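Local coordinates for protein terminase, large subunit (Bacillus phage spp1, PDB 2WBN) that cuts viral DNA to start and end genome packaging, as the nuclease domain of an ATP-driven packaging motor that uses two divalent metal ions, preferably manganese, at residues Ile81-Val85 with Phe97-Tyr103; Glu131-Lys135 with Tyr197-Met203. One frame throughout, in Å; residues are numbered along the deposited sequence.

Contact 1: residues Ile81-Val85 with Phe97-Tyr103; sequences IDELV and FVRKNKY
The ring of Phe97 lies against Leu84, whose CB sits 4.0 Å above one ring face and toward its rim, while Leu84 CD2 comes within 3.9 Å of Phe97 CB. This is helix-on-sheet packing in the RNase H-like nuclease fold: the last turn of helix 91-100 rests on strand 77-86, and Phe66 of the adjacent strand 64-72 also touches Phe97. With CG anti to the backbone N (chi1 175°), the Phe97 side chain reaches the strand, and its CZ ends 3.7 Å from Glu83 O.

On the opposite ring face, Asn101 ND2 stands 3.2 Å above the plane. The same ND2 donates to Phe97 O, which also accepts from Asn101 N; the two nitrogens arrive from opposite faces of the carbonyl plane, so both backbone and side chain of Asn101 bind this one oxygen at the helix end. There the chain turns through Lys102 with positive phi in a Schellman motif, bringing Tyr103 back toward the strand.

Asp82 belongs to a classic beta bulge, in which it and Ile81 both face Arg68. Its OD1 accepts from Glu83 N at 2.9 Å, which should help hold the carboxylate in place. The other oxygen, Asp82 OD2, receives the hydroxyl of Tyr103 at 2.6 Å (OH to OD2) through its anti lone pair, with carboxylate and ring planes 86° apart.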
# COMPACT_ATOMS: atom_id res chain seq x y z
N ILE A 81 0.14 -3.48 8.73
CA ILE A 81 -0.75 -4.29 9.57
C ILE A 81 -1.18 -5.55 8.83
O ILE A 81 -1.10 -6.66 9.37
CB ILE A 81 -2.01 -3.50 10.01
CG1 ILE A 81 -1.60 -2.27 10.83
CG2 ILE A 81 -2.96 -4.40 10.79
CD1 ILE A 81 -2.78 -1.37 11.29
N ASP A 82 -1.64 -5.38 7.60
CA ASP A 82 -2.13 -6.50 6.84
C ASP A 82 -2.09 -6.19 5.34
O ASP A 82 -1.82 -5.07 4.92
CB ASP A 82 -3.54 -6.84 7.31
CG ASP A 82 -3.88 -8.32 7.19
OD1 ASP A 82 -3.11 -9.08 6.57
OD2 ASP A 82 -4.93 -8.71 7.74
N GLU A 83 -2.34 -7.23 4.54
CA GLU A 83 -2.30 -7.14 3.09
C GLU A 83 -3.11 -8.30 2.48
O GLU A 83 -3.36 -9.32 3.14
CB GLU A 83 -0.86 -7.22 2.59
CG GLU A 83 -0.26 -8.62 2.73
CD GLU A 83 1.21 -8.74 2.38
OE1 GLU A 83 1.90 -7.71 2.25
OE2 GLU A 83 1.68 -9.90 2.24
N LEU A 84 -3.51 -8.12 1.23
CA LEU A 84 -3.99 -9.21 0.39
C LEU A 84 -3.43 -8.96 -1.00
O LEU A 84 -3.70 -7.92 -1.61
CB LEU A 84 -5.53 -9.26 0.35
CG LEU A 84 -6.17 -10.38 -0.47
CD1 LEU A 84 -5.94 -11.79 0.14
CD2 LEU A 84 -7.66 -10.12 -0.64
N VAL A 85 -2.67 -9.92 -1.50
CA VAL A 85 -2.13 -9.89 -2.85
C VAL A 85 -2.66 -11.10 -3.61
O VAL A 85 -2.45 -12.25 -3.21
CB VAL A 85 -0.59 -9.86 -2.84
CG1 VAL A 85 -0.03 -9.82 -4.28
CG2 VAL A 85 -0.08 -8.65 -2.01
N PHE A 97 -12.59 -10.70 2.40
CA PHE A 97 -11.42 -10.53 3.25
C PHE A 97 -11.54 -9.28 4.11
O PHE A 97 -11.27 -9.31 5.33
CB PHE A 97 -10.13 -10.47 2.41
CG PHE A 97 -8.90 -10.17 3.21
CD1 PHE A 97 -8.27 -11.18 3.94
CD2 PHE A 97 -8.39 -8.88 3.27
CE1 PHE A 97 -7.13 -10.90 4.69
CE2 PHE A 97 -7.26 -8.60 4.03
CZ PHE A 97 -6.63 -9.62 4.74
N VAL A 98 -11.97 -8.19 3.49
CA VAL A 98 -12.13 -6.91 4.18
C VAL A 98 -13.22 -7.02 5.24
O VAL A 98 -13.01 -6.65 6.41
CB VAL A 98 -12.41 -5.76 3.15
CG1 VAL A 98 -12.97 -4.53 3.84
CG2 VAL A 98 -11.11 -5.42 2.43
N ARG A 99 -14.38 -7.56 4.86
CA ARG A 99 -15.46 -7.81 5.83
C ARG A 99 -15.04 -8.77 6.95
O ARG A 99 -15.21 -8.45 8.13
CB ARG A 99 -16.73 -8.31 5.13
CG ARG A 99 -17.59 -7.21 4.50
CD ARG A 99 -19.00 -7.71 4.18
NE ARG A 99 -18.93 -8.83 3.25
CZ ARG A 99 -18.78 -8.71 1.93
NH1 ARG A 99 -18.70 -9.80 1.18
NH2 ARG A 99 -18.70 -7.51 1.36
N LYS A 100 -14.47 -9.92 6.58
CA LYS A 100 -14.05 -10.94 7.55
C LYS A 100 -13.18 -10.34 8.67
O LYS A 100 -13.36 -10.66 9.84
CB LYS A 100 -13.29 -12.08 6.86
CG LYS A 100 -13.28 -13.41 7.60
CD LYS A 100 -12.02 -14.24 7.26
CE LYS A 100 -12.20 -15.74 7.52
NZ LYS A 100 -10.92 -16.42 7.92
N ASN A 101 -12.26 -9.46 8.30
CA ASN A 101 -11.35 -8.84 9.26
C ASN A 101 -11.87 -7.55 9.89
O ASN A 101 -11.15 -6.89 10.63
CB ASN A 101 -10.01 -8.57 8.57
CG ASN A 101 -9.24 -9.84 8.32
OD1 ASN A 101 -8.64 -10.39 9.24
ND2 ASN A 101 -9.25 -10.31 7.09
N LYS A 102 -13.11 -7.18 9.59
CA LYS A 102 -13.70 -5.92 10.07
C LYS A 102 -12.84 -4.70 9.70
O LYS A 102 -12.67 -3.77 10.49
CB LYS A 102 -13.96 -5.99 11.58
CG LYS A 102 -14.65 -7.27 12.02
CD LYS A 102 -14.95 -7.26 13.51
CE LYS A 102 -15.62 -8.56 13.94
NZ LYS A 102 -15.87 -8.62 15.42
N TYR A 103 -12.30 -4.73 8.48
CA TYR A 103 -11.57 -3.60 7.93
C TYR A 103 -12.50 -2.67 7.15
O TYR A 103 -12.04 -1.70 6.53
CB TYR A 103 -10.45 -4.09 7.00
CG TYR A 103 -9.35 -4.92 7.64
CD1 TYR A 103 -9.10 -4.87 9.01
CD2 TYR A 103 -8.53 -5.73 6.85
CE1 TYR A 103 -8.08 -5.62 9.58
CE2 TYR A 103 -7.52 -6.47 7.41
CZ TYR A 103 -7.29 -6.41 8.77
OH TYR A 103 -6.28 -7.16 9.31

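Contact 2: residues Glu131-Lys135 with Tyr197-Met203; sequences EGAKK and YAFERDM
Glu200 CG lies between its backbone N and carbonyl carbon (chi1 70°), and the chain runs on extended, delivering the carboxylate to the backbone of Lys134 and Lys135. Arg201 instead bends at chi2 (-59°), which folds its guanidinium back beside that carboxylate. The contact joins edge strand 130-132 of the RNase H-like sheet, with the loop that follows it, to the chain leaving helix 190-198.

The two carboxylate oxygens of Glu200 divide the loop between them. Its OE2 takes Lys134 N at 2.7 Å through the syn lone pair, and its OE1 takes Lys135 N at 3.0 Å, also on the syn side but out of the carboxylate plane. Arg201 NE adds a third donor, meeting Glu200 OE2 from the anti side at 2.6 Å. The two successive backbone amides and NE together hold the rotation of this buried group.

A salt-bridge network continues outward. Both terminal nitrogens of Arg201 grip the single atom Glu131 OE2, NH2 more closely (3.0 Å) than NH1; they approach from one face, well above the carboxylate plane, although the oxygen lies in the guanidinium plane. The aliphatic part of Lys134 crosses over the guanidinium, CD 3.6 Å above its centre, before NZ turns back to Glu131 OE2 in a weak bond. Glu131 OE2, shared by both, probably offsets the closeness of the Lys134 NZ and Arg201 NH2 cations.

Tyr197, near Ala133 CB, ties this region to the nuclease centre by hydrogen-bonding metal ligand Asp56. At the far end, Lys135 slides past Glu200 until its NZ lies 3.6 Å from SE of selenomethionine Met203.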
# COMPACT_ATOMS: atom_id res chain seq x y z
N GLU A 131 -13.15 4.83 -1.84
CA GLU A 131 -13.18 5.92 -2.80
C GLU A 131 -11.96 5.91 -3.71
O GLU A 131 -10.90 5.38 -3.36
CB GLU A 131 -13.36 7.28 -2.12
CG GLU A 131 -12.14 7.85 -1.41
CD GLU A 131 -12.47 9.14 -0.68
OE1 GLU A 131 -12.97 9.07 0.46
OE2 GLU A 131 -12.23 10.24 -1.25
N GLY A 132 -12.13 6.47 -4.90
CA GLY A 132 -11.06 6.57 -5.86
C GLY A 132 -9.96 7.48 -5.34
O GLY A 132 -10.24 8.49 -4.69
N ALA A 133 -8.71 7.09 -5.61
CA ALA A 133 -7.58 7.98 -5.37
C ALA A 133 -7.80 9.26 -6.16
O ALA A 133 -8.07 9.21 -7.35
CB ALA A 133 -6.28 7.32 -5.80
N LYS A 134 -7.71 10.40 -5.47
CA LYS A 134 -7.86 11.71 -6.09
C LYS A 134 -6.64 12.09 -6.93
O LYS A 134 -6.78 12.75 -7.96
CB LYS A 134 -8.12 12.79 -5.03
CG LYS A 134 -9.51 12.72 -4.42
CD LYS A 134 -9.69 13.72 -3.28
CE LYS A 134 -11.18 13.97 -2.99
NZ LYS A 134 -11.92 12.68 -2.79
N LYS A 135 -5.46 11.67 -6.49
CA LYS A 135 -4.24 12.05 -7.19
C LYS A 135 -4.09 11.27 -8.49
O LYS A 135 -4.63 10.17 -8.63
CB LYS A 135 -3.01 11.86 -6.31
CG LYS A 135 -2.83 12.93 -5.24
CD LYS A 135 -1.43 12.86 -4.67
CE LYS A 135 -1.14 13.95 -3.65
NZ LYS A 135 0.18 13.64 -3.04
N TYR A 197 -1.41 5.18 -2.62
CA TYR A 197 -2.82 5.58 -2.61
C TYR A 197 -3.29 5.77 -1.17
O TYR A 197 -3.91 6.76 -0.86
CB TYR A 197 -3.75 4.56 -3.27
CG TYR A 197 -3.32 4.01 -4.60
CD1 TYR A 197 -2.63 4.80 -5.52
CD2 TYR A 197 -3.63 2.70 -4.95
CE1 TYR A 197 -2.25 4.28 -6.75
CE2 TYR A 197 -3.23 2.17 -6.14
CZ TYR A 197 -2.56 2.96 -7.05
OH TYR A 197 -2.19 2.42 -8.25
N ALA A 198 -2.96 4.82 -0.30
CA ALA A 198 -3.44 4.84 1.08
C ALA A 198 -3.05 6.12 1.81
O ALA A 198 -3.81 6.61 2.64
CB ALA A 198 -2.92 3.62 1.84
N PHE A 199 -1.86 6.64 1.50
CA PHE A 199 -1.32 7.85 2.14
C PHE A 199 -1.40 9.13 1.31
O PHE A 199 -0.80 10.14 1.68
CB PHE A 199 0.13 7.62 2.52
CG PHE A 199 0.27 6.74 3.71
CD1 PHE A 199 0.43 5.37 3.56
CD2 PHE A 199 0.16 7.27 4.98
CE1 PHE A 199 0.54 4.55 4.68
CE2 PHE A 199 0.27 6.45 6.09
CZ PHE A 199 0.45 5.09 5.94
N GLU A 200 -2.14 9.12 0.20
CA GLU A 200 -2.16 10.31 -0.68
C GLU A 200 -2.65 11.58 0.03
O GLU A 200 -2.19 12.67 -0.29
CB GLU A 200 -2.95 10.05 -1.97
CG GLU A 200 -4.45 9.91 -1.81
CD GLU A 200 -5.22 10.08 -3.12
OE1 GLU A 200 -4.64 9.96 -4.21
OE2 GLU A 200 -6.43 10.34 -3.04
N ARG A 201 -3.58 11.45 0.98
CA ARG A 201 -4.14 12.62 1.67
C ARG A 201 -3.25 13.14 2.80
O ARG A 201 -3.56 14.16 3.41
CB ARG A 201 -5.53 12.33 2.27
CG ARG A 201 -6.52 11.59 1.37
CD ARG A 201 -6.80 12.33 0.07
NE ARG A 201 -7.50 11.47 -0.90
CZ ARG A 201 -8.79 11.15 -0.85
NH1 ARG A 201 -9.58 11.62 0.11
NH2 ARG A 201 -9.31 10.35 -1.79
N ASP A 202 -2.16 12.43 3.11
CA ASP A 202 -1.31 12.82 4.23
C ASP A 202 -0.05 13.55 3.78
O ASP A 202 0.77 13.90 4.61
CB ASP A 202 -0.93 11.58 5.03
CG ASP A 202 -2.12 10.94 5.69
OD1 ASP A 202 -2.56 9.86 5.24
OD2 ASP A 202 -2.61 11.51 6.69
N MSE A 203 0.07 13.82 2.49
CA MSE A 203 1.33 14.31 1.94
C MSE A 203 1.34 15.83 1.74
O MSE A 203 0.30 16.48 1.85
CB MSE A 203 1.64 13.59 0.64
CG MSE A 203 1.53 12.09 0.76
SE MSE A 203 1.78 11.24 -0.94
CE MSE A 203 1.77 9.36 -0.37

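How the contacts relate
Contacts 1 and 2 follow one another along the chain and engage different parts of the same mixed sheet, with centres 19 Å apart and nearest atoms about 9 Å apart. Contact 1 packs a helix end on strand 77-86, whereas contact 2 joins the outermost strand 130-132 to the C-terminal region. Between these two strands lie 64-72, 51-56 and 108-110, and strand 51-56 ends at the metal ligand Asp56. Contact 2 is nearer the catalytic centre: the Tyr197 side chain is about 3 Å from that of Asp56 and about 4 Å from that of Asp111. In contact 1, the Glu83 side chain remains about 10 Å from that of His190.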